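Local structure of mitogen (Streptococcus dysgalactiae, 2J4X) at residues D73-I78 with D141-K146; I170-K173 with T177-T180. The protein is a bacterial superantigen of the staphylococcal and streptococcal toxin family that binds zinc and probably acts as a toxin by stimulating T cells. All coordinates share one frame; numbering follows the deposited sequence.

Contact 1 lies near the middle of the molecule and is partly buried; contact 2 is a surface contact, its centre about 15 Å from that of the chain. The first sets a strand of the OB-fold half against the central helix 137-150, with side chains alone meeting and no hydrogen bond between the segments. The second is a beta hairpin within the beta-grasp half, tied by a backbone hydrogen-bond pair and carrying one of the zinc ligands. Their centres are about 18 Å apart, yet they touch: CG2 of T180 packs on NH2 of R145. Helix 137-150 leads along the chain into strand 166-172, so the helix of contact 1 is the element before the hairpin of contact 2.

Contact 1: residues D73-I78 with D141-K146; sequences DIYALI and DVRLRK
Y75 reaches across to R143 with its hydroxyl end, the two side chains crossing at roughly a right angle. Its OH lies 3.3 Å from CG of R143, and CZ is 4.0 Å from CD of the same arginine, so the aliphatic part of the arginine does the touching. The tyrosine ring and the guanidinium planes are 30° apart. A bend at chi3 turns the far end of R143 out of the line of its CB-CG-CD stem, and its charge is spent on other partners: NH1 forms a salt bridge with E139 and a hydrogen bond to the T129 carbonyl.

Two residues along the strand, L77 also points its CB at the helix. CB of L77 sits 4.2 Å from CG2 of V142, a purely apolar meeting, while the CD1 branch comes 4.3 Å from CE of K146. K146 offers the leucine its CE methylene and sends NZ onward to the carbonyls of Y14 and K16. The contact joins the two halves of the superantigen fold: strand 71-84 belongs to the OB-fold sheet, and helix 137-150 is the long central helix of the beta-grasp half. The short segments run at 52° to each other, their axes 9.7 Å apart. Y14 of helix 7-14 packs against both L77 and V142, adding a third element to this apolar patch, and Q138, one helical turn before V142, accepts a hydrogen bond through OE1 from the backbone N of L77.

R145 takes no part in the contact with the strand; it reaches back to D141 one helical turn earlier. Its NE donates to OD1 at 3.0 Å, nearly straight at 168°, with the acceptor close to the guanidinium plane but the donor well above the carboxylate plane. W168 and Y188 also hydrogen-bond to this carboxylate.

Contact 2: residues I170-K173 with T177-T180; sequences IHYK and TKFT. With ZN (zinc ion), chain B.
With CG anti to the backbone N (chi1 -154°), the imidazole of H171 stands where T177 OG1 comes over one of its faces, 3.8 Å above the ring plane and over its centre. The threonine's own chi1 of -60° sets OG1 beside its backbone N and turns CG2 the other way, over the centre of the F179 ring. H171 and T177 are a non-hydrogen-bonded pair; the imidazole's ND1 binds the zinc ion at 2.2 Å, and H201 and D203 are the other protein ligands. The second ring nitrogen, NE2, makes a weak hydrogen bond to OD1 of N175 in the turn, a second-shell contact that may help fix how the ring is rotated.

I170 and K178 form the neighbouring hydrogen-bonded pair of this antiparallel hairpin. I170 N donates to K178 O at 2.9 Å, and K178 N returns a bond to I170 O at 3.0 Å. That same carbonyl oxygen also receives a CA-H...O contact from T177 CA at 3.2 Å. The side chains of the pair lie on the sheet face away from the zinc, side by side and pointing the same way, with CD1 of I170 4.1 Å from CD of K178. Y172 joins them: CG2 of I170 lies over one face of its ring, offset toward the rim, and its CE1 edge meets CB of K178 at 4.1 Å. The lysine then bends at chi4, and NZ forms a salt bridge with E192.

Strand 177-181 is the outermost strand at this side of the five-stranded beta-grasp sheet, and strand 166-172 lies between it and strand 199-206, which supplies the other two zinc ligands. On the face that carries I170 and K178, F137 of helix 137-150 packs on I170 and makes a cation-pi contact with K178, while I194 of strand 193-195 covers I170 and Y172.

Contact 1: residues D73-I78 with D141-K146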
ATOM      1  N   ASP A  73      -1.239 -13.480   6.105  1.00 34.97           N
ATOM      2  CA  ASP A  73      -2.246 -12.405   6.108  1.00 32.71           C
ATOM      3  C   ASP A  73      -1.922 -11.595   4.856  1.00 31.70           C
ATOM      4  O   ASP A  73      -0.755 -11.330   4.549  1.00 29.16           O
ATOM      5  CB  ASP A  73      -2.125 -11.497   7.333  1.00 33.49           C
ATOM      6  CG  ASP A  73      -2.619 -12.154   8.609  1.00 35.26           C
ATOM      7  OD1 ASP A  73      -3.148 -13.286   8.527  1.00 36.79           O
ATOM      8  OD2 ASP A  73      -2.480 -11.535   9.691  1.00 34.31           O
ATOM      9  N   ILE A  74      -2.955 -11.201   4.136  1.00 30.35           N
ATOM     10  CA  ILE A  74      -2.752 -10.474   2.897  1.00 29.74           C
ATOM     11  C   ILE A  74      -3.438  -9.129   2.828  1.00 29.45           C
ATOM     12  O   ILE A  74      -4.596  -9.011   3.172  1.00 31.10           O
ATOM     13  CB  ILE A  74      -3.284 -11.295   1.701  1.00 29.81           C
ATOM     14  CG1 ILE A  74      -2.740 -12.720   1.765  1.00 28.94           C
ATOM     15  CG2 ILE A  74      -2.908 -10.626   0.376  1.00 29.15           C
ATOM     16  CD1 ILE A  74      -3.274 -13.590   0.669  1.00 30.20           C
ATOM     17  N   TYR A  75      -2.698  -8.113   2.410  1.00 28.85           N
ATOM     18  CA  TYR A  75      -3.244  -6.791   2.185  1.00 27.32           C
ATOM     19  C   TYR A  75      -2.512  -6.356   0.926  1.00 27.34           C
ATOM     20  O   TYR A  75      -1.363  -5.939   0.981  1.00 26.60           O
ATOM     21  CB  TYR A  75      -2.941  -5.813   3.311  1.00 28.97           C
ATOM     22  CG  TYR A  75      -3.777  -4.567   3.141  1.00 31.58           C
ATOM     23  CD1 TYR A  75      -4.898  -4.351   3.919  1.00 33.04           C
ATOM     24  CD2 TYR A  75      -3.523  -3.669   2.100  1.00 33.16           C
ATOM     25  CE1 TYR A  75      -5.763  -3.279   3.660  1.00 35.52           C
ATOM     26  CE2 TYR A  75      -4.373  -2.596   1.834  1.00 33.53           C
ATOM     27  CZ  TYR A  75      -5.495  -2.413   2.615  1.00 34.84           C
ATOM     28  OH  TYR A  75      -6.367  -1.388   2.337  1.00 37.49           O
ATOM     29  N   ALA A  76      -3.165  -6.485  -0.221  1.00 27.70           N
ATOM     30  CA  ALA A  76      -2.536  -6.112  -1.469  1.00 27.48           C
ATOM     31  C   ALA A  76      -3.530  -5.562  -2.463  1.00 28.37           C
ATOM     32  O   ALA A  76      -4.685  -5.963  -2.484  1.00 30.59           O
ATOM     33  CB  ALA A  76      -1.835  -7.306  -2.059  1.00 26.94           C
ATOM     34  N   LEU A  77      -3.072  -4.634  -3.290  1.00 29.31           N
ATOM     35  CA  LEU A  77      -3.898  -4.035  -4.325  1.00 28.95           C
ATOM     36  C   LEU A  77      -4.018  -5.079  -5.443  1.00 31.71           C
ATOM     37  O   LEU A  77      -3.042  -5.750  -5.768  1.00 32.63           O
ATOM     38  CB  LEU A  77      -3.218  -2.758  -4.853  1.00 26.62           C
ATOM     39  CG  LEU A  77      -3.834  -1.864  -5.935  1.00 25.01           C
ATOM     40  CD1 LEU A  77      -5.072  -1.123  -5.452  1.00 23.14           C
ATOM     41  CD2 LEU A  77      -2.792  -0.872  -6.327  1.00 26.55           C
ATOM     42  N   ILE A  78      -5.209  -5.233  -6.019  1.00 34.31           N
ATOM     43  CA  ILE A  78      -5.411  -6.191  -7.115  1.00 37.33           C
ATOM     44  C   ILE A  78      -4.936  -5.550  -8.433  1.00 38.09           C
ATOM     45  O   ILE A  78      -5.302  -4.420  -8.731  1.00 39.34           O
ATOM     46  CB  ILE A  78      -6.920  -6.597  -7.214  1.00 37.90           C
ATOM     47  CG1 ILE A  78      -7.336  -7.342  -5.933  1.00 36.32           C
ATOM     48  CG2 ILE A  78      -7.161  -7.447  -8.453  1.00 37.93           C
ATOM     49  CD1 ILE A  78      -8.776  -7.750  -5.885  1.00 34.11           C
ATOM     50  N   ASP A 141       0.895   2.767   1.824  1.00 27.46           N
ATOM     51  CA  ASP A 141       0.952   3.539   0.587  1.00 26.63           C
ATOM     52  C   ASP A 141      -0.380   3.583  -0.144  1.00 26.42           C
ATOM     53  O   ASP A 141      -0.839   4.652  -0.542  1.00 25.96           O
ATOM     54  CB  ASP A 141       2.058   2.976  -0.321  1.00 27.10           C
ATOM     55  CG  ASP A 141       2.425   3.927  -1.461  1.00 27.79           C
ATOM     56  OD1 ASP A 141       2.425   5.155  -1.238  1.00 28.62           O
ATOM     57  OD2 ASP A 141       2.733   3.456  -2.572  1.00 29.02           O
ATOM     58  N   VAL A 142      -0.992   2.416  -0.317  1.00 25.59           N
ATOM     59  CA  VAL A 142      -2.282   2.302  -0.982  1.00 26.19           C
ATOM     60  C   VAL A 142      -3.423   2.994  -0.230  1.00 26.72           C
ATOM     61  O   VAL A 142      -4.251   3.659  -0.833  1.00 28.18           O
ATOM     62  CB  VAL A 142      -2.659   0.804  -1.203  1.00 26.39           C
ATOM     63  CG1 VAL A 142      -4.144   0.686  -1.616  1.00 24.18           C
ATOM     64  CG2 VAL A 142      -1.713   0.188  -2.261  1.00 23.76           C
ATOM     65  N   ARG A 143      -3.501   2.820   1.080  1.00 27.36           N
ATOM     66  CA  ARG A 143      -4.553   3.481   1.836  1.00 27.11           C
ATOM     67  C   ARG A 143      -4.325   5.018   1.847  1.00 28.61           C
ATOM     68  O   ARG A 143      -5.288   5.815   1.782  1.00 28.42           O
ATOM     69  CB  ARG A 143      -4.591   2.921   3.265  1.00 26.73           C
ATOM     70  CG  ARG A 143      -4.958   1.444   3.345  1.00 27.36           C
ATOM     71  CD  ARG A 143      -4.946   0.938   4.788  1.00 28.21           C
ATOM     72  NE  ARG A 143      -5.927   1.623   5.629  1.00 29.68           N
ATOM     73  CZ  ARG A 143      -6.027   1.459   6.943  1.00 30.48           C
ATOM     74  NH1 ARG A 143      -5.208   0.638   7.566  1.00 31.92           N
ATOM     75  NH2 ARG A 143      -6.945   2.106   7.642  1.00 31.90           N
ATOM     76  N   LEU A 144      -3.063   5.437   1.917  1.00 27.65           N
ATOM     77  CA  LEU A 144      -2.758   6.861   1.937  1.00 28.42           C
ATOM     78  C   LEU A 144      -3.143   7.484   0.616  1.00 28.59           C
ATOM     79  O   LEU A 144      -3.715   8.579   0.589  1.00 28.43           O
ATOM     80  CB  LEU A 144      -1.265   7.113   2.220  1.00 28.02           C
ATOM     81  CG  LEU A 144      -0.840   8.588   2.312  1.00 27.41           C
ATOM     82  CD1 LEU A 144       0.285   8.751   3.316  1.00 27.38           C
ATOM     83  CD2 LEU A 144      -0.436   9.093   0.944  1.00 28.14           C
ATOM     84  N   ARG A 145      -2.837   6.797  -0.481  1.00 27.93           N
ATOM     85  CA  ARG A 145      -3.171   7.327  -1.807  1.00 28.22           C
ATOM     86  C   ARG A 145      -4.683   7.374  -2.013  1.00 28.50           C
ATOM     87  O   ARG A 145      -5.199   8.373  -2.497  1.00 30.38           O
ATOM     88  CB  ARG A 145      -2.516   6.494  -2.919  1.00 27.00           C
ATOM     89  CG  ARG A 145      -1.017   6.658  -2.986  1.00 27.12           C
ATOM     90  CD  ARG A 145      -0.387   5.728  -3.992  1.00 25.39           C
ATOM     91  NE  ARG A 145       1.059   5.673  -3.832  1.00 25.00           N
ATOM     92  CZ  ARG A 145       1.942   5.953  -4.786  1.00 24.65           C
ATOM     93  NH1 ARG A 145       1.545   6.319  -5.994  1.00 22.73           N
ATOM     94  NH2 ARG A 145       3.229   5.840  -4.529  1.00 22.43           N
ATOM     95  N   LYS A 146      -5.389   6.306  -1.630  1.00 28.23           N
ATOM     96  CA  LYS A 146      -6.847   6.231  -1.767  1.00 27.97           C
ATOM     97  C   LYS A 146      -7.543   7.329  -0.952  1.00 29.00           C
ATOM     98  O   LYS A 146      -8.527   7.915  -1.394  1.00 29.39           O
ATOM     99  CB  LYS A 146      -7.350   4.845  -1.357  1.00 25.78           C
ATOM    100  CG  LYS A 146      -7.193   3.793  -2.439  1.00 24.06           C
ATOM    101  CD  LYS A 146      -7.634   2.407  -1.931  1.00 25.86           C
ATOM    102  CE  LYS A 146      -7.562   1.309  -2.992  1.00 23.27           C
ATOM    103  NZ  LYS A 146      -8.675   1.393  -3.955  1.00 23.40           N
TER

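Contact 2: residues I170-K173 with T177-T180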
ATOM      1  N   ILE A 170       6.948   8.554   5.775  1.00 33.46           N
ATOM      2  CA  ILE A 170       6.631   7.952   7.056  1.00 34.95           C
ATOM      3  C   ILE A 170       7.646   8.644   7.953  1.00 36.38           C
ATOM      4  O   ILE A 170       8.859   8.483   7.759  1.00 37.01           O
ATOM      5  CB  ILE A 170       6.925   6.435   7.043  1.00 34.15           C
ATOM      6  CG1 ILE A 170       5.973   5.746   6.066  1.00 33.98           C
ATOM      7  CG2 ILE A 170       6.814   5.855   8.462  1.00 34.24           C
ATOM      8  CD1 ILE A 170       6.333   4.315   5.746  1.00 34.90           C
ATOM      9  N   HIS A 171       7.167   9.446   8.898  1.00 38.28           N
ATOM     10  CA  HIS A 171       8.080  10.142   9.792  1.00 40.06           C
ATOM     11  C   HIS A 171       8.183   9.373  11.082  1.00 40.94           C
ATOM     12  O   HIS A 171       7.256   9.362  11.901  1.00 40.45           O
ATOM     13  CB  HIS A 171       7.627  11.571  10.063  1.00 41.64           C
ATOM     14  CG  HIS A 171       8.754  12.495  10.435  1.00 45.40           C
ATOM     15  ND1 HIS A 171       8.809  13.811  10.020  1.00 44.67           N
ATOM     16  CD2 HIS A 171       9.877  12.285  11.164  1.00 45.45           C
ATOM     17  CE1 HIS A 171       9.917  14.369  10.475  1.00 46.31           C
ATOM     18  NE2 HIS A 171      10.582  13.465  11.174  1.00 46.91           N
ATOM     19  N   TYR A 172       9.333   8.709  11.211  1.00 42.48           N
ATOM     20  CA  TYR A 172       9.687   7.875  12.349  1.00 42.80           C
ATOM     21  C   TYR A 172       9.913   8.685  13.618  1.00 43.72           C
ATOM     22  O   TYR A 172      10.188   9.889  13.554  1.00 44.60           O
ATOM     23  CB  TYR A 172      10.929   7.032  12.005  1.00 40.70           C
ATOM     24  CG  TYR A 172      10.635   5.951  10.979  1.00 41.08           C
ATOM     25  CD1 TYR A 172      11.026   6.094   9.645  1.00 40.69           C
ATOM     26  CD2 TYR A 172       9.897   4.811  11.331  1.00 40.48           C
ATOM     27  CE1 TYR A 172      10.681   5.134   8.678  1.00 40.61           C
ATOM     28  CE2 TYR A 172       9.546   3.845  10.373  1.00 40.65           C
ATOM     29  CZ  TYR A 172       9.938   4.017   9.050  1.00 41.33           C
ATOM     30  OH  TYR A 172       9.568   3.096   8.096  1.00 41.63           O
ATOM     31  N   LYS A 173       9.766   8.022  14.764  1.00 43.62           N
ATOM     32  CA  LYS A 173       9.948   8.663  16.046  1.00 43.30           C
ATOM     33  C   LYS A 173      11.414   9.042  16.255  1.00 45.71           C
ATOM     34  O   LYS A 173      11.726   9.980  16.993  1.00 46.81           O
ATOM     35  CB  LYS A 173       9.466   7.731  17.140  1.00 40.99           C
ATOM     36  CG  LYS A 173       7.966   7.577  17.173  1.00 40.20           C
ATOM     37  CD  LYS A 173       7.561   6.520  18.181  1.00 40.79           C
ATOM     38  CE  LYS A 173       6.063   6.383  18.268  1.00 41.93           C
ATOM     39  NZ  LYS A 173       5.644   5.344  19.253  1.00 43.63           N
ATOM     40  N   THR A 177      13.076   9.518   8.112  1.00 50.61           N
ATOM     41  CA  THR A 177      11.898   9.508   7.236  1.00 49.01           C
ATOM     42  C   THR A 177      12.048   8.546   6.075  1.00 46.26           C
ATOM     43  O   THR A 177      13.161   8.289   5.627  1.00 47.26           O
ATOM     44  CB  THR A 177      11.671  10.901   6.588  1.00 50.13           C
ATOM     45  OG1 THR A 177      11.468  11.888   7.602  1.00 51.78           O
ATOM     46  CG2 THR A 177      10.461  10.876   5.669  1.00 51.86           C
ATOM     47  N   LYS A 178      10.930   8.017   5.589  1.00 43.47           N
ATOM     48  CA  LYS A 178      10.954   7.168   4.399  1.00 40.46           C
ATOM     49  C   LYS A 178      10.054   7.895   3.416  1.00 39.66           C
ATOM     50  O   LYS A 178       8.849   7.999   3.634  1.00 38.36           O
ATOM     51  CB  LYS A 178      10.406   5.775   4.655  1.00 39.92           C
ATOM     52  CG  LYS A 178      10.410   4.916   3.395  1.00 39.24           C
ATOM     53  CD  LYS A 178       9.842   3.547   3.683  1.00 40.70           C
ATOM     54  CE  LYS A 178       9.225   2.916   2.453  1.00 43.13           C
ATOM     55  NZ  LYS A 178      10.191   2.352   1.462  1.00 44.78           N
ATOM     56  N   PHE A 179      10.654   8.415   2.348  1.00 39.55           N
ATOM     57  CA  PHE A 179       9.937   9.174   1.332  1.00 38.45           C
ATOM     58  C   PHE A 179       9.528   8.348   0.105  1.00 38.26           C
ATOM     59  O   PHE A 179      10.263   7.447  -0.329  1.00 37.36           O
ATOM     60  CB  PHE A 179      10.801  10.354   0.879  1.00 40.50           C
ATOM     61  CG  PHE A 179      10.933  11.458   1.903  1.00 41.88           C
ATOM     62  CD1 PHE A 179      12.198  11.889   2.318  1.00 42.55           C
ATOM     63  CD2 PHE A 179       9.803  12.098   2.413  1.00 41.40           C
ATOM     64  CE1 PHE A 179      12.338  12.941   3.220  1.00 42.34           C
ATOM     65  CE2 PHE A 179       9.931  13.151   3.315  1.00 42.16           C
ATOM     66  CZ  PHE A 179      11.204  13.574   3.719  1.00 42.62           C
ATOM     67  N   THR A 180       8.363   8.676  -0.459  1.00 35.12           N
ATOM     68  CA  THR A 180       7.857   7.974  -1.628  1.00 33.52           C
ATOM     69  C   THR A 180       7.235   8.949  -2.611  1.00 32.65           C
ATOM     70  O   THR A 180       6.489   9.833  -2.221  1.00 33.41           O
ATOM     71  CB  THR A 180       6.806   6.911  -1.227  1.00 33.56           C
ATOM     72  OG1 THR A 180       7.411   5.969  -0.334  1.00 34.61           O
ATOM     73  CG2 THR A 180       6.281   6.173  -2.449  1.00 31.47           C
TER
HETATM   74 ZN    ZN B1211       7.018  15.116  10.098  1.00 52.26          ZN